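Local coordinates for protein STM4351 (PDB 2Y7I) that binds arginine with high specificity in the periplasm as a family 3 bacterial solute-binding protein, at residues V35-C40 against A45-T50; G72-P77 against G120-R125; V96-K101 against K166-N171; G156-V161 against E179-P184. One frame throughout, in Å; residues are numbered along the deposited sequence.

Contact 1 of 4, residues V35-C40 against A45-T50; sequences VANAVC and AECSFT
Ala45 meets Cys40 where helix 31-42 gives way to strand 46-51. This is the second half of a beta-alpha-beta crossover, from strand 7-12 through helix 31-42 to strand 46-51, in one lobe of the periplasmic binding protein fold. The helix packs on a parallel sheet, and over these short segments its axis runs at 147° to the strand, with 7.8 Å between the two at their closest. Ala45 N donates to Cys40 O at 2.8 Å in a nearly straight bond, the N-H to O angle being 168°. This bond ties the last turn of the helix to the start of the strand. Glu46 turns its side chain from the helix, and its backbone pairs with Arg6 and Leu8 beside it. Cys47 faces the helix. Its SG lies anti to the backbone N (chi1 -162°), next to Cys40 SG. The two sulfurs are 3.7 Å apart, too far for a disulfide, so they pack as separate thiols. Phe10 of the central strand 7-12 touches both cysteines. Cys47 CB also lies against the side-chain oxygen of Asn37, a residue on the exposed flank of the helix. Ser48 points away from the helix, and its side chain touches His9, a zinc ligand. Phe49 reaches back to the helix with the far end of its ring. Ala36 CB sits at the ring edge, near its plane, 3.7 Å from Phe49 CZ.

Contact 2 of 4, residues G72-P77 against G120-R125; sequences GMDMTP and GTTHQR. With ARG (arginine), chain C; ACT (acetate ion), chain G.
The backbones of Asp74 and Thr122 come no nearer than 7.6 Å between CA atoms, and no hydrogen bond joins them directly; the carboxylate of the bound arginine bridges the two backbones. Asp74 N donates to the ligand OXT at 3.0 Å, and Thr122 N donates to the other carboxylate oxygen, O, also at 3.0 Å. The ligand carboxylate is thus held from both segments. Its amino group donates to Gly72 O at 2.9 Å and to Asp74 OD1. This is the alpha-amino acid end of the arginine pocket, set between the two lobes. Side chains touch directly through methyl groups. Thr122 CG2 packs 3.6 Å from Thr76 CG2 and also lies beside Asp74 OD2. Thr122 OG1 sits between its own backbone N and carbonyl carbon (chi1 48°), which turns it to a water. That water donates to Asp74 OD2 at 2.6 Å, bridging the segments, and weakly accepts from the ligand amino group. Thr122 OG1 also lies over one face of the His123 ring. Further out, an acetate ion, probably from the crystallisation liquor, makes a second bridge. Its O accepts from Thr76 OG1 at 2.6 Å, and its OXT accepts from Arg125 NE. Thr121 N-caps helix 122-130 and Thr76 N-caps helix 77-80, whose Arg79 binds Asp74 O, Gly120 O and the ligand, while Met73 and Met75 touch Phe85 of strand 84-85.

Contact 3 of 4, residues V96-K101 against K166-N171; sequences VVVTRK and KWLKNN
Val98 meets Trp167 and Leu168 through a single methyl group, CG2. This is the close part of the contact. Val98 CG2 lies 3.6 Å from Leu168 CD2 and 3.8 Å from Trp167 CZ3. With CG2 anti to the backbone N (chi1 54° for CG1), the methyl reaches both helix residues at once. The side chains of Val98 and Leu168 run past each other in opposite directions, whereas Val98 and Trp167 cross at about a right angle. The methyl approaches the indole obliquely. No hydrogen bond crosses the contact. Strand 95-100 belongs to a mixed five-stranded sheet, and helix 161-168 covers it on the side to which Val98 points. This is the alpha/beta layering of one lobe of a periplasmic binding protein. Phe146 and Leu149 of helix 142-150 also touch Val98, and the Phe146 ring stacks on that of Trp167. The looser side lies where the helix runs out. Leu168 to Asn171 form a type I beta turn, with Lys169 and Asn170 exposed to solvent. On the strand, Arg100 and Lys101 are likewise exposed. Asn171, by contrast, is buried and folds back over the indole, its ND2 3.1 Å above the ring plane near the centre. The same nitrogen donates to Trp167 O at 2.8 Å. Asn170 N reaches that oxygen from the opposite face of the carbonyl plane, at 3.2 Å.

Contact 4 of 4, residues G156-V161 against E179-P184; sequences GVFGDV and ERASDP. With ARG (arginine), chain C.
The arginine pocket borders this contact, where Phe158, two residues before the pocket residue Asp160, and Val161, right after it, meet the loop 179-184. Phe158 and Ala181 form the buried half of the contact. Ala181 CB lies in the plane of the phenyl ring, at its edge, 3.8 Å from Phe158 CZ. Phe158 CG is anti to the backbone N (chi1 -179°), and the ring extends far enough to bring its outer end to the methyl. Tyr187 touches both residues, and Leu127 of helix 122-130 adds to the packing on Phe158. Strand 156-160 is the middle strand of the mixed five-stranded sheet, and at Asp160 it passes directly into helix 161-168. The pocket thus lies at the C-terminal end of this strand. Asp160 OD2 accepts from the amino N of the bound arginine at 2.8 Å. Tyr16 OH and His123 NE2 also bond to OD2, which is therefore gripped by three partners. The carboxylate charge is likely to stabilise the ligand ammonium. The other half of the contact is more open. Arg180 is exposed, and its chain runs extended from CG to NE, carrying the guanidinium across to the first turn of the helix. There Arg180 NH1 lies 3.7 Å from Val161 CG2, and the methyl meets the flat group obliquely. The two side chains cross at an angle, and both touch Val96 of the neighbouring strand 95-100.

Overall arrangement
The bound arginine joins contact 2 and contact 4, whose centres are 12 Å apart. Between them, His123 NE2 lies 3.1 Å from Asp160 OD2, probably as a hydrogen bond, consistent with His123 of contact 2 positioning the ligand-binding carboxylate of contact 4. Contacts 3 and 4 share the mixed sheet. Their strands 95-100 and 156-160 are neighbours, and helix 161-168 follows strand 156-160 directly. Contact 3 is set back from the pocket, the side chain of Trp167 being about 13 Å from the ligand. Contact 1 belongs to the separate parallel sheet, across the chain's centre from contacts 3 and 4, with centres 31 and 29 Å away. Its centre is 22 Å from that of contact 2, with no touch between them.

Contact 1 of 4, residues V35-C40 against A45-T50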
loop_
_atom_site.group_PDB
_atom_site.type_symbol
_atom_site.label_atom_id
_atom_site.label_comp_id
_atom_site.label_asym_id
_atom_site.label_seq_id
_atom_site.Cartn_x
_atom_site.Cartn_y
_atom_site.Cartn_z
ATOM N N VAL A 35 -8.229 -5.457 5.905
ATOM C CA VAL A 35 -8.028 -5.462 4.461
ATOM C C VAL A 35 -9.315 -5.864 3.720
ATOM O O VAL A 35 -9.762 -5.140 2.827
ATOM C CB VAL A 35 -6.829 -6.361 4.030
ATOM C CG1 VAL A 35 -6.768 -6.502 2.509
ATOM C CG2 VAL A 35 -5.502 -5.781 4.534
ATOM N N ALA A 36 -9.908 -7.002 4.087
ATOM C CA ALA A 36 -11.124 -7.471 3.399
ATOM C C ALA A 36 -12.286 -6.468 3.508
ATOM O O ALA A 36 -13.008 -6.228 2.531
ATOM C CB ALA A 36 -11.538 -8.855 3.912
ATOM N N ASN A 37 -12.460 -5.886 4.692
ATOM C CA ASN A 37 -13.507 -4.879 4.896
ATOM C C ASN A 37 -13.285 -3.650 4.011
ATOM O O ASN A 37 -14.228 -3.128 3.419
ATOM C CB ASN A 37 -13.617 -4.477 6.371
ATOM C CG ASN A 37 -14.487 -5.443 7.186
ATOM O OD1 ASN A 37 -15.565 -5.837 6.754
ATOM N ND2 ASN A 37 -14.025 -5.802 8.372
ATOM N N ALA A 38 -12.030 -3.214 3.910
ATOM C CA ALA A 38 -11.683 -2.063 3.076
ATOM C C ALA A 38 -11.952 -2.362 1.597
ATOM O O ALA A 38 -12.485 -1.519 0.869
ATOM C CB ALA A 38 -10.213 -1.651 3.307
ATOM N N VAL A 39 -11.589 -3.569 1.164
ATOM C CA VAL A 39 -11.895 -4.041 -0.194
ATOM C C VAL A 39 -13.412 -4.049 -0.454
ATOM O O VAL A 39 -13.874 -3.511 -1.469
ATOM C CB VAL A 39 -11.274 -5.431 -0.455
ATOM C CG1 VAL A 39 -11.791 -6.054 -1.775
ATOM C CG2 VAL A 39 -9.756 -5.322 -0.462
ATOM N N CYS A 40 -14.177 -4.635 0.468
ATOM C CA CYS A 40 -15.647 -4.618 0.378
ATOM C C CYS A 40 -16.244 -3.205 0.299
ATOM O O CYS A 40 -17.164 -2.958 -0.505
ATOM C CB CYS A 40 -16.275 -5.407 1.527
ATOM S SG CYS A 40 -16.030 -7.163 1.298
ATOM N N ALA A 45 -19.892 -3.253 -1.138
ATOM C CA ALA A 45 -20.397 -4.538 -0.682
ATOM C C ALA A 45 -20.258 -4.673 0.822
ATOM O O ALA A 45 -19.398 -4.041 1.441
ATOM C CB ALA A 45 -19.639 -5.673 -1.361
ATOM N N GLU A 46 -21.124 -5.502 1.399
ATOM C CA GLU A 46 -20.989 -5.927 2.778
ATOM C C GLU A 46 -20.071 -7.146 2.802
ATOM O O GLU A 46 -19.891 -7.817 1.778
ATOM C CB GLU A 46 -22.357 -6.279 3.367
ATOM C CG GLU A 46 -23.311 -5.086 3.546
ATOM C CD GLU A 46 -23.097 -4.347 4.863
ATOM O OE1 GLU A 46 -23.119 -4.997 5.933
ATOM O OE2 GLU A 46 -22.901 -3.111 4.830
ATOM N N CYS A 47 -19.507 -7.428 3.969
ATOM C CA CYS A 47 -18.557 -8.524 4.139
ATOM C C CYS A 47 -19.100 -9.578 5.108
ATOM O O CYS A 47 -19.660 -9.246 6.153
ATOM C CB CYS A 47 -17.235 -7.978 4.670
ATOM S SG CYS A 47 -15.887 -9.102 4.443
ATOM N N SER A 48 -18.940 -10.846 4.750
ATOM C CA SER A 48 -19.288 -11.937 5.646
ATOM C C SER A 48 -18.124 -12.919 5.753
ATOM O O SER A 48 -17.516 -13.262 4.740
ATOM C CB SER A 48 -20.548 -12.646 5.157
ATOM O OG SER A 48 -21.001 -13.555 6.140
ATOM N N PHE A 49 -17.821 -13.364 6.973
ATOM C CA PHE A 49 -16.721 -14.312 7.195
ATOM C C PHE A 49 -17.186 -15.660 7.727
ATOM O O PHE A 49 -18.067 -15.730 8.588
ATOM C CB PHE A 49 -15.683 -13.739 8.156
ATOM C CG PHE A 49 -14.944 -12.558 7.609
ATOM C CD1 PHE A 49 -13.857 -12.732 6.769
ATOM C CD2 PHE A 49 -15.348 -11.267 7.930
ATOM C CE1 PHE A 49 -13.179 -11.633 6.249
ATOM C CE2 PHE A 49 -14.670 -10.166 7.422
ATOM C CZ PHE A 49 -13.584 -10.354 6.581
ATOM N N THR A 50 -16.583 -16.723 7.200
ATOM C CA THR A 50 -16.780 -18.075 7.719
ATOM C C THR A 50 -15.420 -18.568 8.202
ATOM O O THR A 50 -14.436 -18.505 7.458
ATOM C CB THR A 50 -17.359 -19.010 6.640
ATOM O OG1 THR A 50 -18.593 -18.465 6.170
ATOM C CG2 THR A 50 -17.615 -20.427 7.192
#

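Contact 2 of 4, residues G72-P77 against G120-R125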
loop_
_atom_site.group_PDB
_atom_site.type_symbol
_atom_site.label_atom_id
_atom_site.label_comp_id
_atom_site.label_asym_id
_atom_site.label_seq_id
_atom_site.Cartn_x
_atom_site.Cartn_y
_atom_site.Cartn_z
ATOM N N GLY A 72 -3.948 -15.053 5.487
ATOM C CA GLY A 72 -2.493 -15.011 5.531
ATOM C C GLY A 72 -1.893 -16.013 4.558
ATOM O O GLY A 72 -0.868 -16.616 4.845
ATOM N N MET A 73 -2.521 -16.154 3.391
ATOM C CA MET A 73 -2.229 -17.257 2.471
ATOM C C MET A 73 -1.237 -16.870 1.371
ATOM O O MET A 73 -1.561 -16.059 0.496
ATOM C CB MET A 73 -3.540 -17.769 1.844
ATOM C CG MET A 73 -3.365 -18.909 0.820
ATOM S SD MET A 73 -4.916 -19.521 0.105
ATOM C CE MET A 73 -5.559 -20.473 1.513
ATOM N N ASP A 74 -0.037 -17.451 1.434
ATOM C CA ASP A 74 1.002 -17.259 0.420
ATOM C C ASP A 74 0.501 -17.764 -0.924
ATOM O O ASP A 74 -0.103 -18.838 -1.004
ATOM C CB ASP A 74 2.273 -18.051 0.773
ATOM C CG ASP A 74 3.031 -17.482 1.975
ATOM O OD1 ASP A 74 2.441 -16.773 2.813
ATOM O OD2 ASP A 74 4.256 -17.755 2.069
ATOM N N MET A 75 0.785 -17.005 -1.976
ATOM C CA MET A 75 0.395 -17.377 -3.341
ATOM C C MET A 75 1.388 -18.360 -3.940
ATOM O O MET A 75 2.186 -18.006 -4.808
ATOM C CB MET A 75 0.297 -16.133 -4.225
ATOM C CG MET A 75 -0.683 -15.083 -3.694
ATOM S SD MET A 75 -0.700 -13.552 -4.668
ATOM C CE MET A 75 0.972 -12.971 -4.480
ATOM N N THR A 76 1.338 -19.602 -3.473
ATOM C CA THR A 76 2.291 -20.619 -3.903
ATOM C C THR A 76 1.919 -21.154 -5.293
ATOM O O THR A 76 0.752 -21.076 -5.687
ATOM C CB THR A 76 2.332 -21.791 -2.916
ATOM O OG1 THR A 76 1.098 -22.515 -2.994
ATOM C CG2 THR A 76 2.576 -21.302 -1.468
ATOM N N PRO A 77 2.900 -21.709 -6.034
ATOM C CA PRO A 77 2.582 -22.324 -7.332
ATOM C C PRO A 77 1.553 -23.453 -7.211
ATOM O O PRO A 77 0.681 -23.581 -8.065
ATOM C CB PRO A 77 3.926 -22.898 -7.800
ATOM C CG PRO A 77 4.961 -22.119 -7.078
ATOM C CD PRO A 77 4.348 -21.742 -5.746
ATOM N N GLY A 120 -1.768 -28.122 5.559
ATOM C CA GLY A 120 -2.050 -27.342 4.343
ATOM C C GLY A 120 -1.163 -26.131 4.086
ATOM O O GLY A 120 -1.319 -25.442 3.059
ATOM N N THR A 121 -0.208 -25.898 4.986
ATOM C CA THR A 121 0.627 -24.686 4.932
ATOM C C THR A 121 1.949 -24.855 4.181
ATOM O O THR A 121 2.426 -25.975 3.960
ATOM C CB THR A 121 0.931 -24.114 6.354
ATOM O OG1 THR A 121 1.724 -25.048 7.105
ATOM C CG2 THR A 121 -0.352 -23.820 7.090
ATOM N N THR A 122 2.536 -23.716 3.821
ATOM C CA THR A 122 3.917 -23.644 3.334
ATOM C C THR A 122 4.860 -24.296 4.333
ATOM O O THR A 122 5.793 -25.007 3.955
ATOM C CB THR A 122 4.345 -22.175 3.181
ATOM O OG1 THR A 122 3.995 -21.474 4.375
ATOM C CG2 THR A 122 3.609 -21.522 2.011
ATOM N N HIS A 123 4.610 -24.046 5.614
ATOM C CA HIS A 123 5.464 -24.544 6.677
ATOM C C HIS A 123 5.489 -26.055 6.717
ATOM O O HIS A 123 6.550 -26.655 6.915
ATOM C CB HIS A 123 5.017 -23.970 8.021
ATOM C CG HIS A 123 4.764 -22.502 7.972
ATOM N ND1 HIS A 123 5.736 -21.595 7.600
ATOM C CD2 HIS A 123 3.639 -21.780 8.198
ATOM C CE1 HIS A 123 5.228 -20.375 7.626
ATOM N NE2 HIS A 123 3.959 -20.459 7.980
ATOM N N GLN A 124 4.326 -26.672 6.520
ATOM C CA GLN A 124 4.234 -28.118 6.500
ATOM C C GLN A 124 5.058 -28.679 5.342
ATOM O O GLN A 124 5.827 -29.621 5.526
ATOM C CB GLN A 124 2.772 -28.563 6.383
ATOM C CG GLN A 124 2.589 -30.067 6.197
ATOM C CD GLN A 124 1.115 -30.467 6.211
ATOM O OE1 GLN A 124 0.326 -30.019 5.371
ATOM N NE2 GLN A 124 0.745 -31.321 7.165
ATOM N N ARG A 125 4.909 -28.081 4.161
ATOM C CA ARG A 125 5.611 -28.560 2.974
ATOM C C ARG A 125 7.122 -28.383 3.131
ATOM O O ARG A 125 7.892 -29.315 2.854
ATOM C CB ARG A 125 5.096 -27.874 1.704
ATOM C CG ARG A 125 5.556 -28.558 0.421
ATOM C CD ARG A 125 4.836 -28.009 -0.819
ATOM N NE ARG A 125 5.336 -26.698 -1.251
ATOM C CZ ARG A 125 6.343 -26.513 -2.102
ATOM N NH1 ARG A 125 7.001 -27.551 -2.611
ATOM N NH2 ARG A 125 6.703 -25.278 -2.442
HETATM N N ARG C . 1.428 -18.236 5.488
HETATM C CA ARG C . 1.307 -19.715 5.683
HETATM C C ARG C . 0.766 -20.359 4.413
HETATM O O ARG C . 0.561 -21.570 4.374
HETATM C CB ARG C . 0.390 -20.045 6.880
HETATM C CG ARG C . -1.005 -19.398 6.801
HETATM C CD ARG C . -1.931 -19.864 7.922
HETATM N NE ARG C . -3.102 -18.987 8.001
HETATM C CZ ARG C . -4.115 -19.135 8.852
HETATM N NH1 ARG C . -4.142 -20.141 9.729
HETATM N NH2 ARG C . -5.109 -18.272 8.824
HETATM O OXT ARG C . 0.501 -19.672 3.408
HETATM C C ACT G . 2.148 -24.979 -0.813
HETATM O O ACT G . 1.185 -24.702 -1.556
HETATM O OXT ACT G . 3.292 -24.763 -1.289
HETATM C CH3 ACT G . 1.941 -25.524 0.569
HETATM O O HOH W 1 4.428 -18.814 4.453
#

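Contact 3 of 4, residues V96-K101 against K166-N171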
loop_
_atom_site.group_PDB
_atom_site.type_symbol
_atom_site.label_atom_id
_atom_site.label_comp_id
_atom_site.label_asym_id
_atom_site.label_seq_id
_atom_site.Cartn_x
_atom_site.Cartn_y
_atom_site.Cartn_z
ATOM N N VAL A 96 9.615 -19.117 11.149
ATOM C CA VAL A 96 10.428 -19.305 12.339
ATOM C C VAL A 96 9.899 -20.447 13.190
ATOM O O VAL A 96 8.709 -20.808 13.113
ATOM C CB VAL A 96 10.532 -17.996 13.194
ATOM C CG1 VAL A 96 11.250 -16.867 12.422
ATOM C CG2 VAL A 96 9.173 -17.529 13.689
ATOM N N VAL A 97 10.785 -21.013 14.006
ATOM C CA VAL A 97 10.389 -21.969 15.029
ATOM C C VAL A 97 10.385 -21.228 16.351
ATOM O O VAL A 97 11.257 -20.398 16.606
ATOM C CB VAL A 97 11.363 -23.163 15.145
ATOM C CG1 VAL A 97 10.820 -24.206 16.135
ATOM C CG2 VAL A 97 11.587 -23.798 13.775
ATOM N N VAL A 98 9.375 -21.493 17.172
ATOM C CA VAL A 98 9.410 -21.061 18.561
ATOM C C VAL A 98 9.659 -22.289 19.440
ATOM O O VAL A 98 9.054 -23.332 19.225
ATOM C CB VAL A 98 8.144 -20.275 18.972
ATOM C CG1 VAL A 98 6.829 -21.076 18.671
ATOM C CG2 VAL A 98 8.243 -19.804 20.427
ATOM N N THR A 99 10.606 -22.171 20.376
ATOM C CA THR A 99 10.940 -23.255 21.309
ATOM C C THR A 99 11.043 -22.651 22.697
ATOM O O THR A 99 10.941 -21.439 22.843
ATOM C CB THR A 99 12.279 -23.952 20.955
ATOM O OG1 THR A 99 13.389 -23.120 21.334
ATOM C CG2 THR A 99 12.354 -24.298 19.438
ATOM N N ARG A 100 11.256 -23.479 23.714
ATOM C CA ARG A 100 11.653 -22.952 25.015
ATOM C C ARG A 100 12.929 -22.123 24.810
ATOM O O ARG A 100 13.796 -22.517 24.041
ATOM C CB ARG A 100 11.893 -24.092 26.002
ATOM C CG ARG A 100 10.614 -24.642 26.634
ATOM C CD ARG A 100 10.834 -25.972 27.364
ATOM N NE ARG A 100 12.241 -26.220 27.699
ATOM C CZ ARG A 100 13.069 -26.999 26.993
ATOM N NH1 ARG A 100 12.646 -27.625 25.889
ATOM N NH2 ARG A 100 14.330 -27.145 27.390
ATOM N N LYS A 101 13.025 -20.977 25.483
ATOM C CA LYS A 101 14.096 -20.007 25.238
ATOM C C LYS A 101 15.472 -20.632 25.481
ATOM O O LYS A 101 15.716 -21.197 26.525
ATOM C CB LYS A 101 13.887 -18.769 26.124
ATOM C CG LYS A 101 14.943 -17.692 26.018
ATOM C CD LYS A 101 14.584 -16.503 26.916
ATOM C CE LYS A 101 14.591 -16.901 28.395
ATOM N NZ LYS A 101 13.925 -15.883 29.274
ATOM N N LYS A 166 3.656 -12.616 17.786
ATOM C CA LYS A 166 2.470 -12.215 18.540
ATOM C C LYS A 166 2.231 -13.130 19.750
ATOM O O LYS A 166 2.001 -12.655 20.860
ATOM C CB LYS A 166 1.247 -12.153 17.612
ATOM C CG LYS A 166 -0.077 -11.907 18.305
ATOM C CD LYS A 166 -0.359 -10.416 18.473
ATOM C CE LYS A 166 -1.866 -10.149 18.469
ATOM N NZ LYS A 166 -2.480 -10.471 19.792
ATOM N N TRP A 167 2.303 -14.440 19.530
ATOM C CA TRP A 167 2.106 -15.424 20.599
ATOM C C TRP A 167 3.125 -15.214 21.715
ATOM O O TRP A 167 2.799 -15.347 22.905
ATOM C CB TRP A 167 2.211 -16.850 20.030
ATOM C CG TRP A 167 1.973 -17.936 21.063
ATOM C CD1 TRP A 167 0.765 -18.365 21.550
ATOM C CD2 TRP A 167 2.975 -18.700 21.746
ATOM N NE1 TRP A 167 0.955 -19.349 22.490
ATOM C CE2 TRP A 167 2.301 -19.584 22.621
ATOM C CE3 TRP A 167 4.381 -18.732 21.693
ATOM C CZ2 TRP A 167 2.983 -20.486 23.450
ATOM C CZ3 TRP A 167 5.061 -19.636 22.514
ATOM C CH2 TRP A 167 4.356 -20.501 23.383
ATOM N N LEU A 168 4.352 -14.862 21.324
ATOM C CA LEU A 168 5.458 -14.698 22.272
ATOM C C LEU A 168 5.242 -13.589 23.278
ATOM O O LEU A 168 5.781 -13.637 24.384
ATOM C CB LEU A 168 6.773 -14.455 21.534
ATOM C CG LEU A 168 7.475 -15.711 21.025
ATOM C CD1 LEU A 168 8.746 -15.325 20.303
ATOM C CD2 LEU A 168 7.780 -16.670 22.191
ATOM N N LYS A 169 4.455 -12.590 22.896
ATOM C CA LYS A 169 4.136 -11.482 23.792
ATOM C C LYS A 169 3.615 -11.970 25.149
ATOM O O LYS A 169 3.888 -11.348 26.179
ATOM C CB LYS A 169 3.173 -10.492 23.119
ATOM C CG LYS A 169 3.864 -9.583 22.089
ATOM C CD LYS A 169 2.882 -8.761 21.258
ATOM C CE LYS A 169 3.589 -7.555 20.639
ATOM N NZ LYS A 169 2.937 -7.069 19.379
ATOM N N ASN A 170 2.904 -13.100 25.151
ATOM C CA ASN A 170 2.351 -13.656 26.398
ATOM C C ASN A 170 3.037 -14.934 26.877
ATOM O O ASN A 170 2.527 -15.628 27.765
ATOM C CB ASN A 170 0.846 -13.892 26.258
ATOM C CG ASN A 170 0.101 -12.633 25.913
ATOM O OD1 ASN A 170 -0.358 -12.467 24.782
ATOM N ND2 ASN A 170 -0.002 -11.727 26.865
ATOM N N ASN A 171 4.201 -15.233 26.302
ATOM C CA ASN A 171 4.939 -16.445 26.648
ATOM C C ASN A 171 6.458 -16.239 26.693
ATOM O O ASN A 171 7.184 -16.834 25.888
ATOM C CB ASN A 171 4.562 -17.574 25.676
ATOM C CG ASN A 171 3.080 -17.921 25.743
ATOM O OD1 ASN A 171 2.640 -18.654 26.631
ATOM N ND2 ASN A 171 2.302 -17.352 24.836
#

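Contact 4 of 4, residues G156-V161 against E179-P184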
loop_
_atom_site.group_PDB
_atom_site.type_symbol
_atom_site.label_atom_id
_atom_site.label_comp_id
_atom_site.label_asym_id
_atom_site.label_seq_id
_atom_site.Cartn_x
_atom_site.Cartn_y
_atom_site.Cartn_z
ATOM N N GLY A 156 8.900 -27.667 19.417
ATOM C CA GLY A 156 8.754 -26.389 18.735
ATOM C C GLY A 156 7.436 -26.267 17.997
ATOM O O GLY A 156 6.692 -27.234 17.857
ATOM N N VAL A 157 7.151 -25.050 17.556
ATOM C CA VAL A 157 6.014 -24.759 16.682
ATOM C C VAL A 157 6.579 -23.868 15.584
ATOM O O VAL A 157 7.320 -22.937 15.872
ATOM C CB VAL A 157 4.832 -24.090 17.437
ATOM C CG1 VAL A 157 3.771 -23.560 16.435
ATOM C CG2 VAL A 157 4.155 -25.095 18.406
ATOM N N PHE A 158 6.257 -24.194 14.334
ATOM C CA PHE A 158 6.874 -23.586 13.147
ATOM C C PHE A 158 5.788 -22.844 12.368
ATOM O O PHE A 158 4.774 -23.444 12.005
ATOM C CB PHE A 158 7.500 -24.720 12.318
ATOM C CG PHE A 158 8.209 -24.290 11.063
ATOM C CD1 PHE A 158 9.206 -23.315 11.082
ATOM C CD2 PHE A 158 7.929 -24.941 9.863
ATOM C CE1 PHE A 158 9.886 -22.951 9.904
ATOM C CE2 PHE A 158 8.604 -24.598 8.676
ATOM C CZ PHE A 158 9.579 -23.599 8.699
ATOM N N GLY A 159 5.986 -21.538 12.161
ATOM C CA GLY A 159 4.998 -20.689 11.483
ATOM C C GLY A 159 5.527 -19.331 11.048
ATOM O O GLY A 159 6.748 -19.097 11.074
ATOM N N ASP A 160 4.621 -18.429 10.649
ATOM C CA ASP A 160 5.030 -17.088 10.197
ATOM C C ASP A 160 5.557 -16.265 11.362
ATOM O O ASP A 160 5.032 -16.341 12.473
ATOM C CB ASP A 160 3.889 -16.344 9.468
ATOM C CG ASP A 160 3.643 -16.890 8.059
ATOM O OD1 ASP A 160 4.397 -16.543 7.134
ATOM O OD2 ASP A 160 2.701 -17.673 7.868
ATOM N N VAL A 161 6.602 -15.483 11.101
ATOM C CA VAL A 161 7.246 -14.696 12.152
ATOM C C VAL A 161 6.282 -13.773 12.897
ATOM O O VAL A 161 6.372 -13.664 14.117
ATOM C CB VAL A 161 8.558 -13.967 11.673
ATOM C CG1 VAL A 161 8.281 -12.951 10.561
ATOM C CG2 VAL A 161 9.290 -13.343 12.852
ATOM N N GLU A 179 17.893 -19.968 13.792
ATOM C CA GLU A 179 17.842 -20.295 12.369
ATOM C C GLU A 179 16.417 -20.152 11.854
ATOM O O GLU A 179 15.504 -20.791 12.372
ATOM C CB GLU A 179 18.371 -21.709 12.072
ATOM C CG GLU A 179 18.418 -22.000 10.560
ATOM C CD GLU A 179 18.917 -23.383 10.191
ATOM O OE1 GLU A 179 19.210 -24.211 11.088
ATOM O OE2 GLU A 179 19.008 -23.650 8.975
ATOM N N ARG A 180 16.255 -19.327 10.821
ATOM C CA ARG A 180 14.977 -19.150 10.160
ATOM C C ARG A 180 14.951 -19.904 8.835
ATOM O O ARG A 180 15.995 -20.334 8.335
ATOM C CB ARG A 180 14.719 -17.662 9.927
ATOM C CG ARG A 180 14.786 -16.870 11.220
ATOM C CD ARG A 180 14.303 -15.451 11.060
ATOM N NE ARG A 180 14.324 -14.774 12.354
ATOM C CZ ARG A 180 13.618 -13.686 12.647
ATOM N NH1 ARG A 180 12.817 -13.132 11.735
ATOM N NH2 ARG A 180 13.720 -13.149 13.855
ATOM N N ALA A 181 13.756 -20.057 8.276
ATOM C CA ALA A 181 13.575 -20.720 6.981
ATOM C C ALA A 181 13.094 -19.692 5.973
ATOM O O ALA A 181 12.094 -19.007 6.204
ATOM C CB ALA A 181 12.573 -21.856 7.092
ATOM N N SER A 182 13.808 -19.590 4.859
ATOM C CA SER A 182 13.531 -18.567 3.859
ATOM C C SER A 182 13.506 -19.114 2.435
ATOM O O SER A 182 13.156 -18.378 1.502
ATOM C CB SER A 182 14.564 -17.436 3.960
ATOM O OG SER A 182 14.269 -16.580 5.051
ATOM N N ASP A 183 13.871 -20.391 2.282
ATOM C CA ASP A 183 14.012 -21.045 0.959
ATOM C C ASP A 183 12.961 -20.525 -0.033
ATOM O O ASP A 183 11.762 -20.713 0.193
ATOM C CB ASP A 183 13.922 -22.574 1.120
ATOM C CG ASP A 183 14.183 -23.340 -0.184
ATOM O OD1 ASP A 183 13.971 -22.793 -1.289
ATOM O OD2 ASP A 183 14.591 -24.518 -0.101
ATOM N N PRO A 184 13.400 -19.848 -1.116
ATOM C CA PRO A 184 12.408 -19.218 -1.999
ATOM C C PRO A 184 11.591 -20.189 -2.868
ATOM O O PRO A 184 10.676 -19.759 -3.563
ATOM C CB PRO A 184 13.249 -18.267 -2.858
ATOM C CG PRO A 184 14.618 -18.861 -2.854
ATOM C CD PRO A 184 14.784 -19.494 -1.502
HETATM N N ARG C . 1.428 -18.236 5.488
HETATM C CA ARG C . 1.307 -19.715 5.683
HETATM C C ARG C . 0.766 -20.359 4.413
HETATM O O ARG C . 0.561 -21.570 4.374
HETATM C CB ARG C . 0.390 -20.045 6.880
HETATM C CG ARG C . -1.005 -19.398 6.801
HETATM C CD ARG C . -1.931 -19.864 7.922
HETATM N NE ARG C . -3.102 -18.987 8.001
HETATM C CZ ARG C . -4.115 -19.135 8.852
HETATM N NH1 ARG C . -4.142 -20.141 9.729
HETATM N NH2 ARG C . -5.109 -18.272 8.824
HETATM O OXT ARG C . 0.501 -19.672 3.408
#